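Local atomic coordinates of putative Endoribonuclease L-PSP (Entamoeba histolytica, PDB entry 3M1X), a protein that is of unknown function but belongs to the RutC (YjgF/UK114) family, whose members are generally assigned deaminase activity. Residues 68-73 / 108-113; 76-81 / 117-122. One frame throughout, in Å; residues are numbered along the deposited sequence.

From the N terminus, strands 25-28, 43-46, 51-59 and 64-65 come first, and helix 70-87 then enters with the first partners of both contacts: 68-73 at its start, 76-81 about two turns further on. Strand 95-102 follows, and helix 108-119 brings the second partners in the same order, 108-113 and then 117-122. Each contact thus closes a loop of about 35 residues that contains strand 95-102. The loops cross rather than nest. Contact 1 joins the beginnings of the two helices, which lie on the same sheet; contact 2, centre to centre about 12 Å from contact 1, joins the middle of helix 70-87 to the end of helix 108-119, just before the turn towards strand 125-130.

Contact 1. Residues 68-73 / 108-113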
loop_
_atom_site.group_PDB
_atom_site.type_symbol
_atom_site.label_atom_id
_atom_site.label_comp_id
_atom_site.label_asym_id
_atom_site.label_seq_id
_atom_site.Cartn_x
_atom_site.Cartn_y
_atom_site.Cartn_z
ATOM N N LYS A 68 -12.114 -8.774 21.384
ATOM C CA LYS A 68 -10.739 -9.208 21.417
ATOM C C LYS A 68 -10.354 -10.189 20.395
ATOM O O LYS A 68 -9.146 -10.358 20.202
ATOM C CB LYS A 68 -10.418 -9.840 22.789
ATOM N N THR A 69 -11.299 -10.803 19.681
ATOM C CA THR A 69 -10.978 -11.824 18.778
ATOM C C THR A 69 -10.833 -11.306 17.352
ATOM O O THR A 69 -11.374 -10.275 16.933
ATOM C CB THR A 69 -12.046 -12.936 18.792
ATOM O OG1 THR A 69 -13.240 -12.467 18.202
ATOM C CG2 THR A 69 -12.229 -13.552 20.179
ATOM N N ILE A 70 -10.151 -12.133 16.563
ATOM C CA ILE A 70 -10.003 -11.841 15.136
ATOM C C ILE A 70 -11.342 -11.778 14.442
ATOM O O ILE A 70 -11.576 -10.958 13.550
ATOM C CB ILE A 70 -9.029 -12.879 14.409
ATOM C CG1 ILE A 70 -8.857 -12.449 12.949
ATOM C CG2 ILE A 70 -9.424 -14.314 14.530
ATOM C CD1 ILE A 70 -8.121 -11.120 12.700
ATOM N N GLU A 71 -12.268 -12.653 14.837
ATOM C CA GLU A 71 -13.566 -12.697 14.176
ATOM C C GLU A 71 -14.295 -11.365 14.433
ATOM O O GLU A 71 -14.876 -10.739 13.537
ATOM C CB GLU A 71 -14.377 -13.838 14.655
ATOM C CG GLU A 71 -13.966 -15.220 14.278
ATOM C CD GLU A 71 -12.826 -15.816 15.163
ATOM O OE1 GLU A 71 -12.385 -15.184 16.119
ATOM O OE2 GLU A 71 -12.502 -16.997 14.876
ATOM N N GLU A 72 -14.332 -10.943 15.709
ATOM C CA GLU A 72 -15.006 -9.736 16.092
ATOM C C GLU A 72 -14.420 -8.488 15.460
ATOM O O GLU A 72 -15.169 -7.639 14.919
ATOM C CB GLU A 72 -15.003 -9.605 17.614
ATOM C CG GLU A 72 -15.942 -10.590 18.324
ATOM C CD GLU A 72 -15.534 -10.854 19.740
ATOM O OE1 GLU A 72 -16.404 -11.384 20.362
ATOM O OE2 GLU A 72 -14.427 -10.697 20.232
ATOM N N GLN A 73 -13.109 -8.391 15.472
ATOM C CA GLN A 73 -12.497 -7.249 14.870
ATOM C C GLN A 73 -12.607 -7.255 13.362
ATOM O O GLN A 73 -12.782 -6.181 12.778
ATOM C CB GLN A 73 -11.029 -7.093 15.279
ATOM C CG GLN A 73 -10.872 -6.757 16.752
ATOM C CD GLN A 73 -9.455 -6.468 17.193
ATOM O OE1 GLN A 73 -8.590 -6.165 16.365
ATOM N NE2 GLN A 73 -9.219 -6.589 18.504
ATOM N N PHE A 108 -5.133 -15.570 8.780
ATOM C CA PHE A 108 -5.495 -15.334 7.375
ATOM C C PHE A 108 -6.787 -16.049 6.988
ATOM O O PHE A 108 -7.657 -15.453 6.339
ATOM C CB PHE A 108 -4.295 -15.731 6.484
ATOM C CG PHE A 108 -4.484 -15.544 4.981
ATOM C CD1 PHE A 108 -4.550 -14.277 4.424
ATOM C CD2 PHE A 108 -4.633 -16.626 4.133
ATOM C CE1 PHE A 108 -4.686 -14.096 3.020
ATOM C CE2 PHE A 108 -4.770 -16.463 2.766
ATOM C CZ PHE A 108 -4.751 -15.189 2.221
ATOM N N GLY A 109 -6.941 -17.317 7.293
ATOM C CA GLY A 109 -8.112 -18.056 6.840
ATOM C C GLY A 109 -9.391 -17.507 7.400
ATOM O O GLY A 109 -10.356 -17.328 6.642
ATOM N N VAL A 110 -9.457 -17.259 8.692
ATOM C CA VAL A 110 -10.636 -16.735 9.337
ATOM C C VAL A 110 -10.945 -15.358 8.756
ATOM O O VAL A 110 -12.077 -15.015 8.459
ATOM C CB VAL A 110 -10.552 -16.822 10.831
ATOM C CG1 VAL A 110 -11.654 -16.021 11.476
ATOM C CG2 VAL A 110 -10.720 -18.333 11.242
ATOM N N PHE A 111 -9.902 -14.527 8.693
ATOM C CA PHE A 111 -10.102 -13.212 8.135
ATOM C C PHE A 111 -10.660 -13.236 6.759
ATOM O O PHE A 111 -11.620 -12.557 6.385
ATOM C CB PHE A 111 -8.794 -12.396 8.147
ATOM C CG PHE A 111 -8.875 -11.173 7.294
ATOM C CD1 PHE A 111 -9.570 -10.102 7.738
ATOM C CD2 PHE A 111 -8.418 -11.160 5.978
ATOM C CE1 PHE A 111 -9.795 -8.962 6.922
ATOM C CE2 PHE A 111 -8.610 -10.044 5.183
ATOM C CZ PHE A 111 -9.293 -9.000 5.653
ATOM N N ASN A 112 -10.102 -14.131 5.931
ATOM C CA ASN A 112 -10.480 -14.159 4.583
ATOM C C ASN A 112 -11.987 -14.542 4.444
ATOM O O ASN A 112 -12.690 -14.019 3.583
ATOM C CB ASN A 112 -9.527 -15.065 3.824
ATOM C CG ASN A 112 -9.997 -15.268 2.408
ATOM O OD1 ASN A 112 -9.774 -14.399 1.560
ATOM N ND2 ASN A 112 -10.683 -16.360 2.123
ATOM N N GLY A 113 -12.474 -15.487 5.267
ATOM C CA GLY A 113 -13.854 -15.789 5.220
ATOM C C GLY A 113 -14.799 -14.641 5.516
ATOM O O GLY A 113 -15.842 -14.453 4.915
#
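Thr69 OG1 takes the backbone N-H of Glu72 at 3.1 Å, nearly straight at 167°, and so caps the helix whose first turn sets Ile70 and Glu71 against Val110. In exchange, Glu72 OE2 accepts from Thr69 N over 3.2 Å, on the anti side of the carboxylate and somewhat out of its plane, which completes a capping box. Across the contact no hydrogen bond forms. One methyl, Val110 CG1, meets both neighbours. It is anti to the Val110 backbone N (chi1 168°) and reaches Ile70 CG2 at 4.1 Å. Helices 70-87 and 108-119 lie side by side on the sheet here; Ile70 and Phe111 both touch Val140 of strand 140-146, so the inner part of the seam is apolar. On the outer, more exposed side of the seam, the bend at chi2 (81°) lays the Glu71 chain obliquely across the same methyl: CG sits 3.7 Å from Val110 CG1, and the carboxylate oxygen OE2 is 3.6 Å from it. The Glu71 carboxylate, in the first turn, may also gain from the positive end of the helix. Beyond the seam, Phe108 packs on Pro135 of the second subunit.

Contact 2. Residues 76-81 / 117-122; sequences QVMTNL and EAFGNH
Met78 reaches from helix 70-87 onto the last turn of helix 108-119, where it meets Ala118 and Phe119. Its CB begins the contact, 3.6 Å from Ala118 CB, at the point where the two backbones come nearest (CA to CA 6.4 Å, Met78 to Ala118). CG, next along, lies 3.8 Å from the same Ala118 methyl. From there the bends at chi2 (-46°) and chi3 (-63°) swing SD away from the alanine and bring CE back to it and to the ring. That terminal methyl ends against Phe119, 3.6 Å from CE2, while Ala118 CB still lies 4.0 Å from Met78 CE. The approach to the ring is oblique, and the two side chains cross at about a right angle. Nothing polar passes between the segments: the alanine, with only a methyl, is consistent with the close approach of the backbones, and the curled methionine fills in beside it.

Just after Phe119 the helix stops: Gly120 takes a positive phi, and a type II' turn from Phe119 to His122 is closed by His122 N bonding Phe119 O at 3.1 Å. Phe119 CD1 lies at the edge of the His122 ring. On the far side of helix 70-87, Gln76 NE2 gives Asn80 OD1 a bond of 2.9 Å from above the Asn80 carbonyl plane, and Asn80 ND2 goes on to Leu58 O of strand 51-59. Val77 and Leu81 rest on Val142, and Phe119 touches Val95 and Thr98 of strand 95-102 in the same sheet. The methionine thus works between two helices that share one sheet, the alpha/beta layering of the YjgF/RutC family, whose subunits, like the three here, assemble as trimers.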
loop_
_atom_site.group_PDB
_atom_site.type_symbol
_atom_site.label_atom_id
_atom_site.label_comp_id
_atom_site.label_asym_id
_atom_site.label_seq_id
_atom_site.Cartn_x
_atom_site.Cartn_y
_atom_site.Cartn_z
ATOM N N GLN A 76 -16.017 -6.041 12.316
ATOM C CA GLN A 76 -16.115 -4.623 12.563
ATOM C C GLN A 76 -15.361 -3.812 11.516
ATOM O O GLN A 76 -15.823 -2.770 11.061
ATOM C CB GLN A 76 -15.681 -4.226 13.952
ATOM C CG GLN A 76 -16.005 -2.756 14.314
ATOM C CD GLN A 76 -17.522 -2.520 14.348
ATOM O OE1 GLN A 76 -18.184 -3.216 15.106
ATOM N NE2 GLN A 76 -18.053 -1.575 13.633
ATOM N N VAL A 77 -14.169 -4.268 11.144
ATOM C CA VAL A 77 -13.398 -3.597 10.124
ATOM C C VAL A 77 -14.184 -3.524 8.814
ATOM O O VAL A 77 -14.263 -2.479 8.169
ATOM C CB VAL A 77 -12.049 -4.280 9.893
ATOM C CG1 VAL A 77 -11.385 -3.887 8.523
ATOM C CG2 VAL A 77 -11.056 -3.993 11.060
ATOM N N MET A 78 -14.791 -4.659 8.409
ATOM C CA MET A 78 -15.502 -4.622 7.123
ATOM C C MET A 78 -16.748 -3.790 7.171
ATOM O O MET A 78 -17.085 -3.111 6.205
ATOM C CB MET A 78 -15.831 -6.082 6.689
ATOM C CG MET A 78 -14.704 -7.009 6.550
ATOM S SD MET A 78 -13.245 -6.370 5.640
ATOM C CE MET A 78 -13.980 -6.106 4.023
ATOM N N THR A 79 -17.428 -3.774 8.310
ATOM C CA THR A 79 -18.564 -2.895 8.520
ATOM C C THR A 79 -18.140 -1.425 8.468
ATOM O O THR A 79 -18.788 -0.601 7.857
ATOM C CB THR A 79 -19.217 -3.230 9.888
ATOM O OG1 THR A 79 -19.755 -4.535 9.752
ATOM C CG2 THR A 79 -20.324 -2.263 10.218
ATOM N N ASN A 80 -17.029 -1.100 9.125
ATOM C CA ASN A 80 -16.520 0.237 9.102
ATOM C C ASN A 80 -16.199 0.733 7.704
ATOM O O ASN A 80 -16.478 1.857 7.336
ATOM C CB ASN A 80 -15.284 0.353 10.005
ATOM C CG ASN A 80 -15.526 0.288 11.498
ATOM O OD1 ASN A 80 -16.699 0.401 11.933
ATOM N ND2 ASN A 80 -14.481 0.097 12.284
ATOM N N LEU A 81 -15.517 -0.136 6.907
ATOM C CA LEU A 81 -15.251 0.215 5.538
ATOM C C LEU A 81 -16.487 0.529 4.760
ATOM O O LEU A 81 -16.554 1.494 4.001
ATOM C CB LEU A 81 -14.450 -0.865 4.814
ATOM C CG LEU A 81 -12.983 -0.916 5.174
ATOM C CD1 LEU A 81 -12.393 -2.150 4.635
ATOM C CD2 LEU A 81 -12.200 0.346 4.727
ATOM N N GLU A 117 -17.415 -12.730 2.926
ATOM C CA GLU A 117 -18.834 -12.537 3.286
ATOM C C GLU A 117 -19.177 -11.129 3.052
ATOM O O GLU A 117 -20.229 -10.801 2.539
ATOM C CB GLU A 117 -19.185 -12.857 4.750
ATOM C CG GLU A 117 -20.725 -12.796 5.146
ATOM C CD GLU A 117 -21.212 -11.424 5.692
ATOM O OE1 GLU A 117 -20.464 -10.479 5.890
ATOM O OE2 GLU A 117 -22.414 -11.183 5.856
ATOM N N ALA A 118 -18.303 -10.201 3.508
ATOM C CA ALA A 118 -18.570 -8.783 3.431
ATOM C C ALA A 118 -18.729 -8.290 1.986
ATOM O O ALA A 118 -19.557 -7.472 1.671
ATOM C CB ALA A 118 -17.552 -7.968 4.161
ATOM N N PHE A 119 -17.891 -8.817 1.098
ATOM C CA PHE A 119 -17.920 -8.403 -0.328
ATOM C C PHE A 119 -18.834 -9.223 -1.174
ATOM O O PHE A 119 -19.165 -8.802 -2.289
ATOM C CB PHE A 119 -16.485 -8.461 -0.938
ATOM C CG PHE A 119 -15.703 -7.196 -0.653
ATOM C CD1 PHE A 119 -16.013 -6.016 -1.254
ATOM C CD2 PHE A 119 -14.570 -7.225 0.191
ATOM C CE1 PHE A 119 -15.361 -4.866 -1.013
ATOM C CE2 PHE A 119 -13.845 -6.042 0.411
ATOM C CZ PHE A 119 -14.266 -4.892 -0.189
ATOM N N GLY A 120 -19.326 -10.333 -0.690
ATOM C CA GLY A 120 -20.253 -11.167 -1.513
ATOM C C GLY A 120 -19.536 -11.612 -2.741
ATOM O O GLY A 120 -18.436 -12.127 -2.684
ATOM N N ASN A 121 -20.137 -11.477 -3.898
ATOM C CA ASN A 121 -19.502 -11.885 -5.142
ATOM C C ASN A 121 -18.550 -10.858 -5.710
ATOM O O ASN A 121 -17.894 -11.140 -6.729
ATOM C CB ASN A 121 -20.482 -12.264 -6.154
ATOM C CG ASN A 121 -21.147 -13.612 -5.816
ATOM O OD1 ASN A 121 -20.515 -14.515 -5.305
ATOM N ND2 ASN A 121 -22.396 -13.705 -6.144
ATOM N N HIS A 122 -18.397 -9.701 -5.117
ATOM C CA HIS A 122 -17.431 -8.711 -5.631
ATOM C C HIS A 122 -16.029 -9.093 -5.174
ATOM O O HIS A 122 -15.807 -9.438 -4.040
ATOM C CB HIS A 122 -17.819 -7.325 -5.103
ATOM C CG HIS A 122 -16.928 -6.262 -5.672
ATOM N ND1 HIS A 122 -16.828 -6.074 -7.019
ATOM C CD2 HIS A 122 -16.057 -5.407 -5.087
ATOM C CE1 HIS A 122 -15.952 -5.108 -7.252
ATOM N NE2 HIS A 122 -15.471 -4.682 -6.091
#